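Local coordinates for (S)-imine reductase (PDB 4OQY), which reduces imines to amines with S selectivity, probably with NADPH as the hydride donor, at residues T68-D71 and A72-A75; P79-G82 and S83-G86; M167-Q170 and A171-I175. One frame throughout, in Å; residues are numbered along the deposited sequence.

Contact 1: residues T68-D71 and A72-A75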
ATOM      1  N   THR B  68      20.204  16.407   0.084  1.00 29.80           N
ATOM      2  CA  THR B  68      19.152  15.864   0.941  1.00 30.29           C
ATOM      3  C   THR B  68      17.832  16.645   0.851  1.00 29.36           C
ATOM      4  O   THR B  68      16.753  16.057   0.892  1.00 29.29           O
ATOM      5  CB  THR B  68      19.609  15.757   2.412  1.00 31.78           C
ATOM      6  OG1 THR B  68      20.909  15.171   2.458  1.00 33.57           O
ATOM      7  CG2 THR B  68      18.673  14.858   3.197  1.00 32.39           C
ATOM      8  N   ASP B  69      17.921  17.964   0.737  1.00 28.59           N
ATOM      9  CA  ASP B  69      16.728  18.811   0.665  1.00 27.45           C
ATOM     10  C   ASP B  69      17.108  20.210   0.189  1.00 26.39           C
ATOM     11  O   ASP B  69      18.271  20.473  -0.039  1.00 25.88           O
ATOM     12  CB  ASP B  69      15.992  18.863   2.017  1.00 28.35           C
ATOM     13  CG  ASP B  69      16.855  19.390   3.156  1.00 28.98           C
ATOM     14  OD1 ASP B  69      17.828  20.138   2.929  1.00 28.95           O
ATOM     15  OD2 ASP B  69      16.538  19.052   4.311  1.00 29.98           O
ATOM     16  N   TYR B  70      16.140  21.109   0.040  1.00 25.52           N
ATOM     17  CA  TYR B  70      16.462  22.428  -0.477  1.00 25.10           C
ATOM     18  C   TYR B  70      17.300  23.271   0.455  1.00 24.35           C
ATOM     19  O   TYR B  70      18.066  24.084  -0.013  1.00 23.70           O
ATOM     20  CB  TYR B  70      15.206  23.167  -0.935  1.00 25.29           C
ATOM     21  CG  TYR B  70      14.759  22.725  -2.308  1.00 25.73           C
ATOM     22  CD1 TYR B  70      14.960  21.405  -2.767  1.00 25.74           C
ATOM     23  CD2 TYR B  70      14.149  23.611  -3.159  1.00 25.96           C
ATOM     24  CE1 TYR B  70      14.544  21.013  -4.027  1.00 25.91           C
ATOM     25  CE2 TYR B  70      13.747  23.225  -4.430  1.00 26.06           C
ATOM     26  CZ  TYR B  70      13.920  21.935  -4.855  1.00 26.11           C
ATOM     27  OH  TYR B  70      13.503  21.602  -6.127  1.00 26.52           O
ATOM     28  N   ASP B  71      17.205  23.048   1.760  1.00 24.24           N
ATOM     29  CA  ASP B  71      18.122  23.688   2.694  1.00 24.39           C
ATOM     30  C   ASP B  71      19.577  23.424   2.369  1.00 23.74           C
ATOM     31  O   ASP B  71      20.397  24.334   2.442  1.00 23.47           O
ATOM     32  CB  ASP B  71      17.874  23.236   4.143  1.00 25.40           C
ATOM     33  CG  ASP B  71      16.627  23.866   4.780  1.00 25.85           C
ATOM     34  OD1 ASP B  71      16.090  24.903   4.331  1.00 26.52           O
ATOM     35  OD2 ASP B  71      16.176  23.295   5.786  1.00 26.52           O
ATOM     36  N   ALA B  72      19.892  22.168   2.023  1.00 22.97           N
ATOM     37  CA  ALA B  72      21.238  21.773   1.611  1.00 22.70           C
ATOM     38  C   ALA B  72      21.649  22.434   0.303  1.00 22.32           C
ATOM     39  O   ALA B  72      22.781  22.877   0.140  1.00 21.94           O
ATOM     40  CB  ALA B  72      21.309  20.262   1.442  1.00 22.63           C
ATOM     41  N   VAL B  73      20.701  22.512  -0.621  1.00 22.23           N
ATOM     42  CA  VAL B  73      20.882  23.227  -1.864  1.00 22.34           C
ATOM     43  C   VAL B  73      21.250  24.708  -1.634  1.00 22.77           C
ATOM     44  O   VAL B  73      22.239  25.193  -2.177  1.00 22.63           O
ATOM     45  CB  VAL B  73      19.614  23.134  -2.727  1.00 22.29           C
ATOM     46  CG1 VAL B  73      19.703  24.066  -3.929  1.00 22.44           C
ATOM     47  CG2 VAL B  73      19.384  21.701  -3.180  1.00 22.17           C
ATOM     48  N   TYR B  74      20.447  25.415  -0.850  1.00 23.30           N
ATOM     49  CA  TYR B  74      20.734  26.818  -0.552  1.00 24.10           C
ATOM     50  C   TYR B  74      22.045  27.038   0.198  1.00 23.58           C
ATOM     51  O   TYR B  74      22.761  27.986  -0.082  1.00 23.34           O
ATOM     52  CB  TYR B  74      19.599  27.449   0.237  1.00 25.31           C
ATOM     53  CG  TYR B  74      18.348  27.644  -0.591  1.00 26.70           C
ATOM     54  CD1 TYR B  74      18.382  28.377  -1.772  1.00 27.55           C
ATOM     55  CD2 TYR B  74      17.132  27.086  -0.199  1.00 27.54           C
ATOM     56  CE1 TYR B  74      17.234  28.566  -2.532  1.00 28.42           C
ATOM     57  CE2 TYR B  74      15.987  27.259  -0.950  1.00 28.41           C
ATOM     58  CZ  TYR B  74      16.049  27.992  -2.113  1.00 28.89           C
ATOM     59  OH  TYR B  74      14.901  28.156  -2.834  1.00 31.92           O
ATOM     60  N   ALA B  75      22.368  26.148   1.127  1.00 23.30           N
ATOM     61  CA  ALA B  75      23.625  26.251   1.858  1.00 23.55           C
ATOM     62  C   ALA B  75      24.803  26.235   0.906  1.00 23.40           C
ATOM     63  O   ALA B  75      25.761  26.966   1.086  1.00 23.46           O
ATOM     64  CB  ALA B  75      23.750  25.121   2.857  1.00 23.71           C
TER
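Ala72 and Tyr70 bury the most surface in this contact, at the start of helix 70-77. Ala72 N points back to the residue before the helix. Asp69 OD1 takes its N-H at 3.0 Å, met nearly along the C-O axis. Asp69 is thus the N-cap. Its CG sits between the backbone N and the carbonyl carbon (chi1 59°), which turns the carboxylate back over the first turn. The methyl of Ala72 rests on the same residue, with CB 3.4 Å from Asp69 O. That oxygen also accepts from Val73 N at 3.2 Å. The helix is the crossover of a beta-alpha-beta unit between strands 62-65 and 88-91 of the Rossmann domain. Thr68, just before the cap, is an NADPH-binding residue. Tyr70 O accepts from Tyr74 N at 2.9 Å. The Tyr74 ring lies beside the same carbonyl, obliquely, with CD2 3.1 Å from Tyr70 O. Its CE2 also reaches Tyr70 CB at 4.2 Å. Both tyrosines lean on Ala103 of helix 97-109. Asp71 O closes the next turn by accepting from Ala75 N at 3.0 Å.

Contact 2: residues P79-G82 and S83-G86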
ATOM      1  N   PRO B  79      26.074  31.205  -1.151  1.00 26.50           N
ATOM      2  CA  PRO B  79      27.336  31.962  -1.207  1.00 26.48           C
ATOM      3  C   PRO B  79      27.988  32.120  -2.592  1.00 25.79           C
ATOM      4  O   PRO B  79      28.932  32.892  -2.732  1.00 26.00           O
ATOM      5  CB  PRO B  79      28.280  31.144  -0.314  1.00 26.83           C
ATOM      6  CG  PRO B  79      27.416  30.202   0.472  1.00 26.76           C
ATOM      7  CD  PRO B  79      26.206  29.958  -0.369  1.00 26.43           C
ATOM      8  N   VAL B  80      27.510  31.395  -3.600  1.00 24.93           N
ATOM      9  CA  VAL B  80      28.145  31.409  -4.903  1.00 24.36           C
ATOM     10  C   VAL B  80      27.173  31.844  -5.988  1.00 23.89           C
ATOM     11  O   VAL B  80      27.289  31.427  -7.140  1.00 23.40           O
ATOM     12  CB  VAL B  80      28.740  30.029  -5.267  1.00 24.00           C
ATOM     13  CG1 VAL B  80      29.854  29.672  -4.305  1.00 24.25           C
ATOM     14  CG2 VAL B  80      27.681  28.935  -5.248  1.00 23.79           C
ATOM     15  N   THR B  81      26.218  32.697  -5.655  1.00 23.58           N
ATOM     16  CA  THR B  81      25.225  33.062  -6.656  1.00 23.37           C
ATOM     17  C   THR B  81      25.841  33.794  -7.845  1.00 23.35           C
ATOM     18  O   THR B  81      25.316  33.711  -8.945  1.00 23.55           O
ATOM     19  CB  THR B  81      24.102  33.948  -6.075  1.00 23.59           C
ATOM     20  OG1 THR B  81      24.689  35.064  -5.424  1.00 23.96           O
ATOM     21  CG2 THR B  81      23.254  33.194  -5.081  1.00 23.43           C
ATOM     22  N   GLY B  82      26.954  34.493  -7.638  1.00 23.25           N
ATOM     23  CA  GLY B  82      27.644  35.148  -8.735  1.00 23.37           C
ATOM     24  C   GLY B  82      28.134  34.147  -9.775  1.00 23.13           C
ATOM     25  O   GLY B  82      28.391  34.508 -10.917  1.00 23.27           O
ATOM     26  N   SER B  83      28.260  32.885  -9.396  1.00 22.90           N
ATOM     27  CA  SER B  83      28.678  31.875 -10.354  1.00 22.87           C
ATOM     28  C   SER B  83      27.506  31.199 -11.069  1.00 22.90           C
ATOM     29  O   SER B  83      27.737  30.292 -11.881  1.00 22.58           O
ATOM     30  CB  SER B  83      29.539  30.824  -9.660  1.00 22.77           C
ATOM     31  OG  SER B  83      30.787  31.361  -9.257  1.00 23.05           O
ATOM     32  N   LEU B  84      26.265  31.611 -10.805  1.00 23.09           N
ATOM     33  CA  LEU B  84      25.102  30.883 -11.360  1.00 23.40           C
ATOM     34  C   LEU B  84      24.659  31.347 -12.748  1.00 23.86           C
ATOM     35  O   LEU B  84      23.816  30.702 -13.376  1.00 24.01           O
ATOM     36  CB  LEU B  84      23.908  30.908 -10.415  1.00 23.27           C
ATOM     37  CG  LEU B  84      24.104  30.248  -9.050  1.00 23.11           C
ATOM     38  CD1 LEU B  84      22.846  30.346  -8.201  1.00 23.07           C
ATOM     39  CD2 LEU B  84      24.495  28.800  -9.197  1.00 22.91           C
ATOM     40  N   SER B  85      25.241  32.439 -13.229  1.00 24.28           N
ATOM     41  CA  SER B  85      24.812  33.055 -14.472  1.00 24.92           C
ATOM     42  C   SER B  85      24.972  32.092 -15.646  1.00 25.03           C
ATOM     43  O   SER B  85      26.046  31.534 -15.824  1.00 24.79           O
ATOM     44  CB  SER B  85      25.631  34.310 -14.711  1.00 25.51           C
ATOM     45  OG  SER B  85      25.438  34.752 -16.030  1.00 26.52           O
ATOM     46  N   GLY B  86      23.891  31.883 -16.400  1.00 25.17           N
ATOM     47  CA  GLY B  86      23.925  31.022 -17.576  1.00 25.24           C
ATOM     48  C   GLY B  86      23.903  29.542 -17.273  1.00 24.83           C
ATOM     49  O   GLY B  86      24.054  28.729 -18.185  1.00 25.15           O
TER
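Val80 with Ser83, and Thr81 with Leu84, form a local contact round a 3-10 turn. It lies in the loop that leads from helix 70-77 to strand 88-91, in the Rossmann domain. Two backbone bonds, each spanning three residues, define the turn. Ser83 N gives its hydrogen to Val80 O at 2.9 Å. Leu84 N gives its own to Thr81 O at 3.0 Å, and this bond is the straighter of the two (162°). Both donors stand well above the carbonyl planes, not on a lone pair, in keeping with the tight winding. The side chains follow the same pairing. Ser83 CB sits 3.4 Å from Val80 O. Leu84 lies alongside Thr81. Its CG is anti to the carbonyl carbon (chi1 -62°), which brings the branch against the Thr81 backbone, with CD1 3.9 Å from Thr81 CA. The two side chains meet more loosely at their methyls, where Thr81 CG2 and Leu84 CD1 are 4.2 Å apart. The chain then passes through Ser85 to Gly86, which has a positive phi. Val80 and Ser83 pack on Glu54 and Leu57 of helix 53-58. Thr81 and Leu84 both touch Trp106 of helix 97-109, and Gly86 is hydrogen-bonded through its backbone to Gly111, shortly before strand 113-119.

Contact 3: residues M167-Q170 and A171-I175; sequences MYYQ and AQMTI
A Met-aromatic contact one turn apart links Tyr169 and Met173 near the start of the long helix 163-192, which leads from the Rossmann domain into the helical part of the chain. Regular helix bonds join the same two segments: Ala171 N donates to Met167 O at 2.8 Å, and Met173 N to Tyr169 O at 2.9 Å. Met173 CG lies over one face of the Tyr169 ring, 3.8 Å from the centroid and displaced toward the rim, a CH-pi contact. CE2 is the ring atom closest to it, at 3.5 Å. Tyr169 CG is anti to the backbone N (chi1 180°), and this lays the ring along the helix, where Met173 CG can cover it. With an alanine in place of Tyr169, Met173 CG and SD would lose the ring they lie against, and the thioether would probably be freer to turn. The second subunit covers other sides of the helix: its Tyr203 meets Tyr168 edge-to-face, and its Met210 packs on Gln172. Two polar ends are held within the chain, Tyr168 OH by Arg158 and Gln172 NE2 by the backbone oxygen of Gln120. The thioether chain is bent at chi2, which puts the sulfur near the hydroxyl end of the ring, obliquely, with Met173 SD 3.8 Å from Tyr169 OH.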
ATOM      1  N   MET B 167       5.539  17.518  -7.105  1.00 21.29           N
ATOM      2  CA  MET B 167       4.223  17.031  -6.709  1.00 21.66           C
ATOM      3  C   MET B 167       4.134  15.545  -7.015  1.00 21.13           C
ATOM      4  O   MET B 167       3.698  14.765  -6.179  1.00 20.62           O
ATOM      5  CB  MET B 167       3.098  17.820  -7.405  1.00 22.91           C
ATOM      6  CG  MET B 167       1.664  17.432  -7.042  1.00 23.97           C
ATOM      7  SD  MET B 167       0.967  16.055  -7.978  1.00 26.43           S
ATOM      8  CE  MET B 167       0.772  16.776  -9.593  1.00 26.37           C
ATOM      9  N   TYR B 168       4.532  15.163  -8.220  1.00 20.95           N
ATOM     10  CA  TYR B 168       4.452  13.755  -8.590  1.00 20.86           C
ATOM     11  C   TYR B 168       5.320  12.907  -7.673  1.00 20.52           C
ATOM     12  O   TYR B 168       4.908  11.832  -7.251  1.00 20.44           O
ATOM     13  CB  TYR B 168       4.900  13.534 -10.017  1.00 21.08           C
ATOM     14  CG  TYR B 168       3.901  13.864 -11.084  1.00 21.44           C
ATOM     15  CD1 TYR B 168       3.647  15.184 -11.452  1.00 21.54           C
ATOM     16  CD2 TYR B 168       3.225  12.853 -11.766  1.00 21.65           C
ATOM     17  CE1 TYR B 168       2.748  15.485 -12.466  1.00 21.99           C
ATOM     18  CE2 TYR B 168       2.320  13.146 -12.759  1.00 22.11           C
ATOM     19  CZ  TYR B 168       2.094  14.451 -13.126  1.00 22.29           C
ATOM     20  OH  TYR B 168       1.202  14.720 -14.137  1.00 22.83           O
ATOM     21  N   TYR B 169       6.520  13.392  -7.367  1.00 20.42           N
ATOM     22  CA  TYR B 169       7.416  12.683  -6.452  1.00 20.35           C
ATOM     23  C   TYR B 169       6.795  12.526  -5.069  1.00 19.96           C
ATOM     24  O   TYR B 169       6.786  11.436  -4.513  1.00 19.77           O
ATOM     25  CB  TYR B 169       8.787  13.355  -6.324  1.00 20.59           C
ATOM     26  CG  TYR B 169       9.717  12.630  -5.378  1.00 20.81           C
ATOM     27  CD1 TYR B 169      10.430  11.526  -5.792  1.00 21.22           C
ATOM     28  CD2 TYR B 169       9.869  13.060  -4.063  1.00 20.83           C
ATOM     29  CE1 TYR B 169      11.267  10.847  -4.920  1.00 21.51           C
ATOM     30  CE2 TYR B 169      10.704  12.396  -3.189  1.00 21.05           C
ATOM     31  CZ  TYR B 169      11.404  11.290  -3.634  1.00 21.56           C
ATOM     32  OH  TYR B 169      12.223  10.625  -2.778  1.00 22.35           O
ATOM     33  N   GLN B 170       6.250  13.606  -4.512  1.00 19.64           N
ATOM     34  CA  GLN B 170       5.642  13.517  -3.208  1.00 19.45           C
ATOM     35  C   GLN B 170       4.386  12.635  -3.236  1.00 19.42           C
ATOM     36  O   GLN B 170       4.051  12.041  -2.231  1.00 19.11           O
ATOM     37  CB  GLN B 170       5.322  14.912  -2.645  1.00 19.55           C
ATOM     38  CG  GLN B 170       6.532  15.850  -2.467  1.00 19.56           C
ATOM     39  CD  GLN B 170       7.639  15.291  -1.580  1.00 19.58           C
ATOM     40  OE1 GLN B 170       8.804  15.690  -1.692  1.00 19.74           O
ATOM     41  NE2 GLN B 170       7.299  14.358  -0.719  1.00 19.64           N
ATOM     42  N   ALA B 171       3.687  12.571  -4.369  1.00 19.74           N
ATOM     43  CA  ALA B 171       2.555  11.639  -4.505  1.00 20.15           C
ATOM     44  C   ALA B 171       3.060  10.208  -4.400  1.00 20.44           C
ATOM     45  O   ALA B 171       2.486   9.378  -3.697  1.00 20.25           O
ATOM     46  CB  ALA B 171       1.813  11.861  -5.812  1.00 20.39           C
ATOM     47  N   GLN B 172       4.138   9.933  -5.119  1.00 21.06           N
ATOM     48  CA  GLN B 172       4.780   8.621  -5.054  1.00 21.84           C
ATOM     49  C   GLN B 172       5.189   8.263  -3.619  1.00 21.50           C
ATOM     50  O   GLN B 172       4.954   7.153  -3.168  1.00 21.65           O
ATOM     51  CB  GLN B 172       5.977   8.574  -6.026  1.00 22.67           C
ATOM     52  CG  GLN B 172       6.911   7.386  -5.888  1.00 23.62           C
ATOM     53  CD  GLN B 172       8.042   7.394  -6.918  1.00 24.70           C
ATOM     54  OE1 GLN B 172       7.925   7.962  -8.016  1.00 25.25           O
ATOM     55  NE2 GLN B 172       9.146   6.734  -6.571  1.00 25.43           N
ATOM     56  N   MET B 173       5.759   9.219  -2.887  1.00 21.40           N
ATOM     57  CA  MET B 173       6.223   8.949  -1.540  1.00 21.18           C
ATOM     58  C   MET B 173       5.048   8.829  -0.571  1.00 20.78           C
ATOM     59  O   MET B 173       5.151   8.096   0.394  1.00 20.76           O
ATOM     60  CB  MET B 173       7.268   9.972  -1.100  1.00 21.41           C
ATOM     61  CG  MET B 173       8.539   9.953  -1.947  1.00 21.76           C
ATOM     62  SD  MET B 173       9.189   8.313  -2.299  1.00 22.65           S
ATOM     63  CE  MET B 173       9.765   7.927  -0.643  1.00 22.49           C
ATOM     64  N   THR B 174       3.919   9.481  -0.861  1.00 20.31           N
ATOM     65  CA  THR B 174       2.698   9.299  -0.065  1.00 20.12           C
ATOM     66  C   THR B 174       2.253   7.828  -0.041  1.00 20.23           C
ATOM     67  O   THR B 174       2.017   7.220   1.018  1.00 20.38           O
ATOM     68  CB  THR B 174       1.532  10.175  -0.618  1.00 20.08           C
ATOM     69  OG1 THR B 174       1.913  11.557  -0.628  1.00 19.79           O
ATOM     70  CG2 THR B 174       0.280   9.994   0.203  1.00 20.09           C
ATOM     71  N   ILE B 175       2.150   7.262  -1.225  1.00 20.24           N
ATOM     72  CA  ILE B 175       1.790   5.870  -1.381  1.00 20.43           C
ATOM     73  C   ILE B 175       2.858   4.951  -0.796  1.00 20.39           C
ATOM     74  O   ILE B 175       2.531   3.981  -0.110  1.00 20.48           O
ATOM     75  CB  ILE B 175       1.558   5.550  -2.862  1.00 20.66           C
ATOM     76  CG1 ILE B 175       0.330   6.314  -3.352  1.00 20.66           C
ATOM     77  CG2 ILE B 175       1.416   4.047  -3.080  1.00 21.00           C
ATOM     78  CD1 ILE B 175       0.191   6.347  -4.862  1.00 20.98           C
TER

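In the fold
Contacts 1 and 2 follow one another in the Rossmann domain, their centres about 16 Å apart. They touch where Tyr74 O meets Pro79 CD at 4.0 Å, and Trp106 packs on both. Contact 3 is on the long helix 163-192, with its centre about 19 Å from that of contact 1 and about 31 Å from that of contact 2. Contacts 1 and 3 both lie close to NADPH-binding residues, although no NADPH is bound to this chain. Contact 1 includes Thr68, and in contact 3 the side chain of Gln170 lies beside that of Ser94. Contact 2 is more remote: Val80 is about 9 Å from Arg34, side chain to side chain.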